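Local coordinates for protein auracyanin-B-2 (Chloroflexus aurantiacus, PDB 1QHQ) that probably carries electrons as a soluble blue copper protein, accepting them from the membrane-bound alternative complex III of this photosynthetic bacterium, at residues A[20-25]-A[46-51]; A[28-33]-A[130-135]; A[56-61]-A[120-125]. One frame throughout, in Å; residues are numbered along the deposited sequence.

The three contacts surround the copper end of one cupredoxin domain. Interaction 1 joins strands 17-22 and 42-49 of one sheet. Interactions 2 and 3 reach the other sheet, where strands 133-139 and 116-121 are neighbours. The centre of the first contact lies about 11 Å from the centre of each of the others, and those two centres are about 9 Å apart. Along the chain the segments run 20-25, 28-33, 46-51, 56-61, 120-125 and 130-135, so 1 and 2 interlock while 3 falls between the two halves of 2. Interaction 3 supplies His57 and Cys122 and interaction 2 Met132, with interaction 1 packing behind them, so the metal is held by parts distant in sequence.

Interaction 1: A[20-25]-A[46-51]; sequences EVRAAP and DFVNQN
Val21 and Phe47 are neighbours on strands 17-22 and 42-49, which run parallel in one sheet of the cupredoxin beta-sandwich. Backbone bonds set the pairing: Val21 N gives a hydrogen to Asp46 O at 2.8 Å, and Val48 N gives one to Val21 O at 2.9 Å. Beyond Arg22 the strands slacken, Ala23 N making only a weak bond of 3.3 Å to Val48 O. Further on, a water 2.8 Å from both Ala23 O and Gln50 O bridges the two segments.

Apolar contact fills the buried face. With CG anti to the backbone N (chi1 -178°), the Phe47 ring crosses toward the other strand, and its CD1 lies 3.7 Å from Val21 CG1. The same edge meets Val21 O near the ring plane, while the ring also borders Met132, a copper ligand. Were the ring replaced by the methyl of an alanine, Val21 CG1 would probably lose its aromatic neighbour and a gap would open beside Met132.

On the opposite face charged chains suit the more solvent-accessible position. Arg22 NE forms a salt bridge of 2.8 Å with Glu20 OE1 in the modelled conformer of Glu20, one of two. The aliphatic part of Arg22 runs alongside Val48, CD to CB 3.9 Å. Asp46 turns to Arg44 and Ser107.

At the copper end, Asn49 is held by several bonds. Its ND2 binds the carbonyls of Val55 and Leu100. Asn49 OD1 touches the methyl of Ala23, accepts a 2.8 Å bond from Asn51 ND2 and lies in the amide plane of Asn51.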
loop_
_atom_site.group_PDB
_atom_site.type_symbol
_atom_site.label_atom_id
_atom_site.label_comp_id
_atom_site.label_asym_id
_atom_site.label_seq_id
_atom_site.Cartn_x
_atom_site.Cartn_y
_atom_site.Cartn_z
ATOM N N GLU A 20 -2.749 11.424 -2.729
ATOM C CA GLU A 20 -4.028 10.684 -2.724
ATOM C C GLU A 20 -3.933 9.479 -3.676
ATOM O O GLU A 20 -3.482 9.647 -4.800
ATOM C CB GLU A 20 -5.124 11.583 -3.344
ATOM C CG GLU A 20 -5.882 12.415 -2.357
ATOM C CD GLU A 20 -7.274 11.916 -2.039
ATOM O OE1 GLU A 20 -8.010 11.460 -2.937
ATOM O OE2 GLU A 20 -7.658 12.012 -0.849
ATOM N N VAL A 21 -4.377 8.332 -3.198
ATOM C CA VAL A 21 -4.534 7.182 -4.139
ATOM C C VAL A 21 -6.005 6.776 -4.070
ATOM O O VAL A 21 -6.572 6.786 -2.977
ATOM C CB VAL A 21 -3.639 6.033 -3.713
ATOM C CG1 VAL A 21 -3.979 4.734 -4.451
ATOM C CG2 VAL A 21 -2.177 6.398 -3.939
ATOM N N ARG A 22 -6.559 6.382 -5.200
ATOM C CA ARG A 22 -7.956 5.931 -5.216
ATOM C C ARG A 22 -7.967 4.508 -5.851
ATOM O O ARG A 22 -7.101 4.200 -6.657
ATOM C CB ARG A 22 -8.890 6.804 -6.036
ATOM C CG ARG A 22 -8.819 8.279 -5.819
ATOM C CD ARG A 22 -9.917 8.893 -5.005
ATOM N NE ARG A 22 -9.693 10.342 -4.810
ATOM C CZ ARG A 22 -10.590 11.284 -5.057
ATOM N NH1 ARG A 22 -11.801 10.975 -5.509
ATOM N NH2 ARG A 22 -10.294 12.579 -4.854
ATOM N N ALA A 23 -9.061 3.830 -5.548
ATOM C CA ALA A 23 -9.288 2.520 -6.211
ATOM C C ALA A 23 -9.958 2.755 -7.546
ATOM O O ALA A 23 -10.630 3.782 -7.755
ATOM C CB ALA A 23 -10.173 1.676 -5.296
ATOM N N ALA A 24 -9.716 1.850 -8.505
ATOM C CA ALA A 24 -10.593 1.913 -9.723
ATOM C C ALA A 24 -12.013 1.563 -9.227
ATOM O O ALA A 24 -12.143 0.746 -8.317
ATOM C CB ALA A 24 -10.127 0.868 -10.715
ATOM N N PRO A 25 -13.011 2.204 -9.778
ATOM C CA PRO A 25 -14.387 2.004 -9.320
ATOM C C PRO A 25 -14.949 0.671 -9.778
ATOM O O PRO A 25 -15.746 0.075 -9.040
ATOM C CB PRO A 25 -15.135 3.175 -9.905
ATOM C CG PRO A 25 -14.405 3.511 -11.156
ATOM C CD PRO A 25 -12.931 3.207 -10.856
ATOM N N ASP A 46 -2.976 9.048 1.422
ATOM C CA ASP A 46 -4.414 8.907 1.722
ATOM C C ASP A 46 -5.019 7.950 0.659
ATOM O O ASP A 46 -5.076 8.345 -0.495
ATOM C CB ASP A 46 -5.102 10.258 1.658
ATOM C CG ASP A 46 -4.514 11.258 2.686
ATOM O OD1 ASP A 46 -4.092 10.768 3.728
ATOM O OD2 ASP A 46 -4.660 12.470 2.434
ATOM N N PHE A 47 -5.459 6.783 1.113
ATOM C CA PHE A 47 -6.098 5.842 0.136
ATOM C C PHE A 47 -7.619 5.876 0.346
ATOM O O PHE A 47 -8.117 5.642 1.448
ATOM C CB PHE A 47 -5.574 4.441 0.458
ATOM C CG PHE A 47 -6.096 3.361 -0.477
ATOM C CD1 PHE A 47 -6.341 3.677 -1.788
ATOM C CD2 PHE A 47 -6.339 2.103 0.002
ATOM C CE1 PHE A 47 -6.884 2.713 -2.661
ATOM C CE2 PHE A 47 -6.843 1.137 -0.876
ATOM C CZ PHE A 47 -7.079 1.437 -2.186
ATOM N N VAL A 48 -8.300 6.381 -0.674
ATOM C CA VAL A 48 -9.769 6.446 -0.647
ATOM C C VAL A 48 -10.335 5.282 -1.484
ATOM O O VAL A 48 -10.015 5.145 -2.655
ATOM C CB VAL A 48 -10.227 7.773 -1.297
ATOM C CG1 VAL A 48 -11.735 7.915 -1.178
ATOM C CG2 VAL A 48 -9.522 8.951 -0.587
ATOM N N ASN A 49 -10.963 4.336 -0.782
ATOM C CA ASN A 49 -11.522 3.157 -1.460
ATOM C C ASN A 49 -12.997 3.374 -1.817
ATOM O O ASN A 49 -13.850 2.915 -1.030
ATOM C CB ASN A 49 -11.378 1.913 -0.593
ATOM C CG ASN A 49 -11.901 0.639 -1.390
ATOM O OD1 ASN A 49 -12.072 0.778 -2.553
ATOM N ND2 ASN A 49 -12.075 -0.401 -0.637
ATOM N N GLN A 50 -13.296 4.053 -2.891
ATOM C CA GLN A 50 -14.688 4.136 -3.382
ATOM C C GLN A 50 -14.768 3.294 -4.676
ATOM O O GLN A 50 -14.018 3.497 -5.607
ATOM C CB GLN A 50 -15.048 5.576 -3.707
ATOM C CG GLN A 50 -15.296 6.405 -2.433
ATOM C CD GLN A 50 -15.420 7.879 -2.760
ATOM O OE1 GLN A 50 -15.671 8.261 -3.909
ATOM N NE2 GLN A 50 -15.232 8.716 -1.744
ATOM N N ASN A 51 -15.648 2.275 -4.614
ATOM C CA ASN A 51 -15.726 1.376 -5.786
ATOM C C ASN A 51 -17.157 0.826 -5.889
ATOM O O ASN A 51 -17.867 0.809 -4.897
ATOM C CB ASN A 51 -14.710 0.268 -5.713
ATOM C CG ASN A 51 -14.917 -0.792 -4.693
ATOM O OD1 ASN A 51 -15.794 -1.687 -4.832
ATOM N ND2 ASN A 51 -14.148 -0.827 -3.617
HETATM O O HOH W 1 -13.232 4.722 -8.029
#

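Interaction 2: A[28-33]-A[130-135]; sequences LAFAQT and AGMKGT
Met132 lays its methyl over one face of the Phe30 ring, CE standing 3.7 Å from the ring centroid and 17° off the normal, a CH-pi contact. SD is above the same face but farther off, which makes this a Met-aromatic pair. The unbranched thioether suits the job: CG is anti to the backbone N (chi1 -172°) and the chain stays extended, carrying the sulfur past Ala29 N. Phe30 itself is fixed by edge-to-face contacts with Tyr120 and Trp59.

Apolar packing is thinner toward the surface, where Leu28 CD1 meets Ala130 CB at 4.3 Å.

Among the polar links, Thr135 N donates to Thr33 O at 2.9 Å from above the carbonyl plane, just where strands 34-38 and 133-139 begin to pair. Two waters bridge the remainder. One gives hydrogens to Leu28 O and Ala130 O; the other accepts from Phe30 N and donates to Lys133 O.

Other contacts press carbon on carbonyl oxygen. Met132 CB packs 3.4 Å from Leu28 O. Gly134 suits its place: Gly134 CA comes within 3.1 Å of Thr33 O, and a beta carbon on this backbone would clash with that oxygen. At phi 107° a beta carbon on Gly131 would jam against the carbonyl oxygen of the residue before.

Met132 SD lies 2.9 Å from the copper and completes its ligand set with His57, Cys122 and His127, the long thioether bond characteristic of a type 1 blue copper site.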
loop_
_atom_site.group_PDB
_atom_site.type_symbol
_atom_site.label_atom_id
_atom_site.label_comp_id
_atom_site.label_asym_id
_atom_site.label_seq_id
_atom_site.Cartn_x
_atom_site.Cartn_y
_atom_site.Cartn_z
ATOM N N LEU A 28 -10.289 -4.412 -10.152
ATOM C CA LEU A 28 -9.333 -4.686 -9.101
ATOM C C LEU A 28 -7.979 -4.050 -9.436
ATOM O O LEU A 28 -7.024 -4.660 -9.876
ATOM C CB LEU A 28 -9.200 -6.196 -8.882
ATOM C CG LEU A 28 -10.559 -6.912 -8.653
ATOM C CD1 LEU A 28 -10.292 -8.398 -8.438
ATOM C CD2 LEU A 28 -11.286 -6.327 -7.465
ATOM N N ALA A 29 -7.964 -2.708 -9.261
ATOM C CA ALA A 29 -6.762 -1.951 -9.633
ATOM C C ALA A 29 -6.777 -0.623 -8.842
ATOM O O ALA A 29 -7.826 -0.165 -8.420
ATOM C CB ALA A 29 -6.803 -1.611 -11.110
ATOM N N PHE A 30 -5.579 -0.047 -8.766
ATOM C CA PHE A 30 -5.524 1.349 -8.285
ATOM C C PHE A 30 -5.853 2.238 -9.481
ATOM O O PHE A 30 -5.455 1.936 -10.611
ATOM C CB PHE A 30 -4.097 1.638 -7.802
ATOM C CG PHE A 30 -3.705 0.885 -6.580
ATOM C CD1 PHE A 30 -4.251 1.192 -5.329
ATOM C CD2 PHE A 30 -2.810 -0.180 -6.646
ATOM C CE1 PHE A 30 -3.925 0.465 -4.226
ATOM C CE2 PHE A 30 -2.488 -0.921 -5.539
ATOM C CZ PHE A 30 -3.025 -0.589 -4.285
ATOM N N ALA A 31 -6.399 3.435 -9.209
ATOM C CA ALA A 31 -6.609 4.398 -10.286
ATOM C C ALA A 31 -5.270 4.969 -10.746
ATOM O O ALA A 31 -5.067 5.267 -11.906
ATOM C CB ALA A 31 -7.558 5.503 -9.854
ATOM N N GLN A 32 -4.337 5.077 -9.791
ATOM C CA GLN A 32 -2.972 5.533 -10.095
ATOM C C GLN A 32 -2.044 4.304 -10.159
ATOM O O GLN A 32 -1.797 3.695 -9.119
ATOM C CB GLN A 32 -2.475 6.421 -8.914
ATOM C CG GLN A 32 -3.200 7.734 -8.784
ATOM C CD GLN A 32 -4.563 7.638 -8.121
ATOM O OE1 GLN A 32 -4.876 6.681 -7.436
ATOM N NE2 GLN A 32 -5.410 8.638 -8.345
ATOM N N THR A 33 -1.446 4.057 -11.315
ATOM C CA THR A 33 -0.532 2.910 -11.416
ATOM C C THR A 33 0.924 3.343 -11.373
ATOM O O THR A 33 1.826 2.515 -11.360
ATOM C CB THR A 33 -0.777 2.122 -12.716
ATOM O OG1 THR A 33 -0.601 3.006 -13.823
ATOM C CG2 THR A 33 -2.210 1.576 -12.709
ATOM N N ALA A 130 -4.318 -10.388 -9.667
ATOM C CA ALA A 130 -5.168 -9.821 -10.668
ATOM C C ALA A 130 -4.630 -8.565 -11.307
ATOM O O ALA A 130 -5.269 -7.996 -12.196
ATOM C CB ALA A 130 -6.594 -9.641 -10.187
ATOM N N GLY A 131 -3.479 -8.062 -10.808
ATOM C CA GLY A 131 -2.839 -6.905 -11.367
ATOM C C GLY A 131 -2.937 -5.626 -10.523
ATOM O O GLY A 131 -2.645 -4.542 -11.088
ATOM N N MET A 132 -3.472 -5.708 -9.338
ATOM C CA MET A 132 -3.647 -4.494 -8.502
ATOM C C MET A 132 -2.285 -4.133 -7.869
ATOM O O MET A 132 -1.938 -4.552 -6.794
ATOM C CB MET A 132 -4.679 -4.702 -7.412
ATOM C CG MET A 132 -4.954 -3.316 -6.701
ATOM S SD MET A 132 -6.621 -3.392 -5.947
ATOM C CE MET A 132 -6.592 -1.735 -5.160
ATOM N N LYS A 133 -1.594 -3.308 -8.652
ATOM C CA LYS A 133 -0.213 -2.920 -8.252
ATOM C C LYS A 133 0.076 -1.607 -8.983
ATOM O O LYS A 133 -0.590 -1.278 -9.932
ATOM C CB LYS A 133 0.764 -3.982 -8.630
ATOM C CG LYS A 133 0.923 -4.292 -10.113
ATOM C CD LYS A 133 1.965 -5.416 -10.227
ATOM C CE LYS A 133 1.856 -6.142 -11.559
ATOM N NZ LYS A 133 2.618 -7.451 -11.451
ATOM N N GLY A 134 1.219 -1.013 -8.620
ATOM C CA GLY A 134 1.645 0.221 -9.329
ATOM C C GLY A 134 3.135 0.420 -8.919
ATOM O O GLY A 134 3.636 -0.329 -8.081
ATOM N N THR A 135 3.757 1.369 -9.575
ATOM C CA THR A 135 5.188 1.574 -9.343
ATOM C C THR A 135 5.417 2.954 -8.698
ATOM O O THR A 135 5.007 3.959 -9.244
ATOM C CB THR A 135 5.946 1.512 -10.680
ATOM O OG1 THR A 135 5.837 0.164 -11.202
ATOM C CG2 THR A 135 7.424 1.828 -10.476
HETATM O O HOH W 2 -6.250 -5.486 -12.353
HETATM O O HOH W 3 -3.443 -1.226 -10.302
#

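Interaction 3: A[56-61]-A[120-125]; sequences QHNWVL and YICTFP. With CU (copper (II) ion), chain B.
Asn58 and Cys122 meet at the densest part of this contact, where the backbone N of Asn58 donates to Cys122 SG over 3.4 Å with an almost straight N-H...S angle of 170°. Phe124 N gives the same sulfur a second bond, also 3.4 Å long. Two N-H donors thus grip the thiolate and would be expected to draw off some of its negative charge.

The Asn58 amide clasps Thr123 with both ends. Its OD1 receives Thr123 N at 2.9 Å, in the carbonyl plane and on a lone pair, and its ND2 donates to Thr123 OG1 at 3.0 Å. CG sits between the backbone N and the carbonyl carbon (chi1 69°), which turns the amide toward the Thr123 loop; an asparagine is suited here because it offers a donor and an acceptor on one short arm. Thr123 OG1 is also bonded to Phe84 O.

Here the two segments contribute two ligands to the type 1 site of a cupredoxin: copper is bound by His57 ND1 at 2.0 Å and by Cys122 SG at 2.2 Å, with His127 and Met132 completing the set. The sulfur lies at the edge of the His57 ring, in its plane.

Deeper in the fold, Val60 and Ile121 form an antiparallel hydrogen-bonded pair, their N-H and C=O groups bonding both ways. Trp59 brings NE1 over a face of the Tyr120 ring, 3.2 Å from CD2, with the rings oblique. Tyr120 OH is bonded to Gln32 O.

Toward solvent the partly exposed side chains of Gln56 and Phe124 merely touch, with no hydrogen bond between them. They cross obliquely, amide and ring planes 53° apart, with Gln56 OE1 3.2 Å from Phe124 CE1, while Phe84 meets that ring edge-to-face.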
loop_
_atom_site.group_PDB
_atom_site.type_symbol
_atom_site.label_atom_id
_atom_site.label_comp_id
_atom_site.label_asym_id
_atom_site.label_seq_id
_atom_site.Cartn_x
_atom_site.Cartn_y
_atom_site.Cartn_z
ATOM N N GLN A 56 -13.125 -4.766 -0.783
ATOM C CA GLN A 56 -12.062 -4.278 0.073
ATOM C C GLN A 56 -10.733 -4.109 -0.652
ATOM O O GLN A 56 -10.405 -4.866 -1.544
ATOM C CB GLN A 56 -11.848 -5.255 1.228
ATOM C CG GLN A 56 -13.049 -5.276 2.182
ATOM C CD GLN A 56 -13.015 -6.533 3.038
ATOM O OE1 GLN A 56 -13.215 -7.638 2.487
ATOM N NE2 GLN A 56 -12.724 -6.404 4.296
ATOM N N HIS A 57 -9.922 -3.153 -0.140
ATOM C CA HIS A 57 -8.621 -2.882 -0.733
ATOM C C HIS A 57 -7.703 -2.179 0.299
ATOM O O HIS A 57 -8.161 -1.497 1.192
ATOM C CB HIS A 57 -8.726 -1.882 -1.874
ATOM C CG HIS A 57 -9.441 -2.269 -3.126
ATOM N ND1 HIS A 57 -9.043 -3.353 -3.892
ATOM C CD2 HIS A 57 -10.392 -1.633 -3.824
ATOM C CE1 HIS A 57 -9.782 -3.393 -4.983
ATOM N NE2 HIS A 57 -10.625 -2.369 -4.976
ATOM N N ASN A 58 -6.401 -2.419 0.073
ATOM C CA ASN A 58 -5.424 -1.664 0.903
ATOM C C ASN A 58 -4.337 -1.194 -0.078
ATOM O O ASN A 58 -4.393 -1.373 -1.253
ATOM C CB ASN A 58 -4.874 -2.407 2.052
ATOM C CG ASN A 58 -3.950 -3.551 1.756
ATOM O OD1 ASN A 58 -3.850 -3.918 0.572
ATOM N ND2 ASN A 58 -3.292 -4.121 2.749
ATOM N N TRP A 59 -3.414 -0.392 0.483
ATOM C CA TRP A 59 -2.240 0.088 -0.273
ATOM C C TRP A 59 -1.007 -0.336 0.514
ATOM O O TRP A 59 -0.886 -0.019 1.733
ATOM C CB TRP A 59 -2.295 1.583 -0.451
ATOM C CG TRP A 59 -1.137 2.175 -1.224
ATOM C CD1 TRP A 59 -1.120 2.375 -2.567
ATOM C CD2 TRP A 59 0.109 2.653 -0.712
ATOM N NE1 TRP A 59 0.094 2.971 -2.941
ATOM C CE2 TRP A 59 0.848 3.095 -1.799
ATOM C CE3 TRP A 59 0.647 2.715 0.581
ATOM C CZ2 TRP A 59 2.118 3.696 -1.649
ATOM C CZ3 TRP A 59 1.934 3.272 0.735
ATOM C CH2 TRP A 59 2.646 3.712 -0.376
ATOM N N VAL A 60 -0.128 -1.074 -0.135
ATOM C CA VAL A 60 1.044 -1.655 0.502
ATOM C C VAL A 60 2.302 -1.379 -0.325
ATOM O O VAL A 60 2.409 -1.787 -1.448
ATOM C CB VAL A 60 0.958 -3.189 0.680
ATOM C CG1 VAL A 60 2.181 -3.714 1.446
ATOM C CG2 VAL A 60 -0.309 -3.535 1.457
ATOM N N LEU A 61 3.240 -0.623 0.298
ATOM C CA LEU A 61 4.510 -0.343 -0.428
ATOM C C LEU A 61 5.561 -1.356 -0.008
ATOM O O LEU A 61 5.785 -1.544 1.175
ATOM C CB LEU A 61 4.954 1.084 -0.011
ATOM C CG LEU A 61 6.335 1.450 -0.637
ATOM C CD1 LEU A 61 6.165 1.549 -2.151
ATOM C CD2 LEU A 61 6.807 2.791 -0.091
ATOM N N TYR A 120 4.019 -0.876 -5.250
ATOM C CA TYR A 120 2.956 -0.844 -4.249
ATOM C C TYR A 120 1.855 -1.832 -4.779
ATOM O O TYR A 120 1.715 -1.938 -5.995
ATOM C CB TYR A 120 2.376 0.486 -3.963
ATOM C CG TYR A 120 1.912 1.322 -5.118
ATOM C CD1 TYR A 120 2.832 2.212 -5.753
ATOM C CD2 TYR A 120 0.599 1.302 -5.589
ATOM C CE1 TYR A 120 2.390 3.016 -6.763
ATOM C CE2 TYR A 120 0.190 2.106 -6.620
ATOM C CZ TYR A 120 1.094 2.976 -7.217
ATOM O OH TYR A 120 0.700 3.768 -8.261
ATOM N N ILE A 121 1.260 -2.542 -3.863
ATOM C CA ILE A 121 0.253 -3.549 -4.249
ATOM C C ILE A 121 -0.906 -3.455 -3.276
ATOM O O ILE A 121 -0.861 -2.814 -2.223
ATOM C CB ILE A 121 0.818 -5.005 -4.132
ATOM C CG1 ILE A 121 1.188 -5.349 -2.725
ATOM C CG2 ILE A 121 2.016 -5.152 -5.090
ATOM C CD1 ILE A 121 1.787 -6.756 -2.524
ATOM N N CYS A 122 -1.966 -4.197 -3.600
ATOM C CA CYS A 122 -3.043 -4.443 -2.651
ATOM C C CYS A 122 -2.882 -5.915 -2.202
ATOM O O CYS A 122 -2.587 -6.743 -3.074
ATOM C CB CYS A 122 -4.384 -4.219 -3.289
ATOM S SG CYS A 122 -5.777 -4.762 -2.245
ATOM N N THR A 123 -3.003 -6.193 -0.936
ATOM C CA THR A 123 -2.849 -7.554 -0.452
ATOM C C THR A 123 -4.165 -8.280 -0.189
ATOM O O THR A 123 -4.071 -9.429 0.278
ATOM C CB THR A 123 -1.955 -7.662 0.774
ATOM O OG1 THR A 123 -2.424 -6.866 1.862
ATOM C CG2 THR A 123 -0.531 -7.237 0.375
ATOM N N PHE A 124 -5.288 -7.686 -0.537
ATOM C CA PHE A 124 -6.545 -8.512 -0.346
ATOM C C PHE A 124 -6.400 -9.726 -1.275
ATOM O O PHE A 124 -5.955 -9.583 -2.392
ATOM C CB PHE A 124 -7.733 -7.661 -0.776
ATOM C CG PHE A 124 -9.001 -8.337 -0.270
ATOM C CD1 PHE A 124 -9.380 -8.228 1.038
ATOM C CD2 PHE A 124 -9.667 -9.196 -1.140
ATOM C CE1 PHE A 124 -10.503 -8.909 1.498
ATOM C CE2 PHE A 124 -10.778 -9.884 -0.676
ATOM C CZ PHE A 124 -11.188 -9.747 0.635
ATOM N N PRO A 125 -6.739 -10.903 -0.775
ATOM C CA PRO A 125 -6.574 -12.137 -1.552
ATOM C C PRO A 125 -6.966 -12.028 -2.989
ATOM O O PRO A 125 -8.047 -11.599 -3.361
ATOM C CB PRO A 125 -7.489 -13.128 -0.815
ATOM C CG PRO A 125 -7.482 -12.657 0.586
ATOM C CD PRO A 125 -7.377 -11.137 0.522
HETATM CU CU CU B . -7.528 -4.647 -3.563
#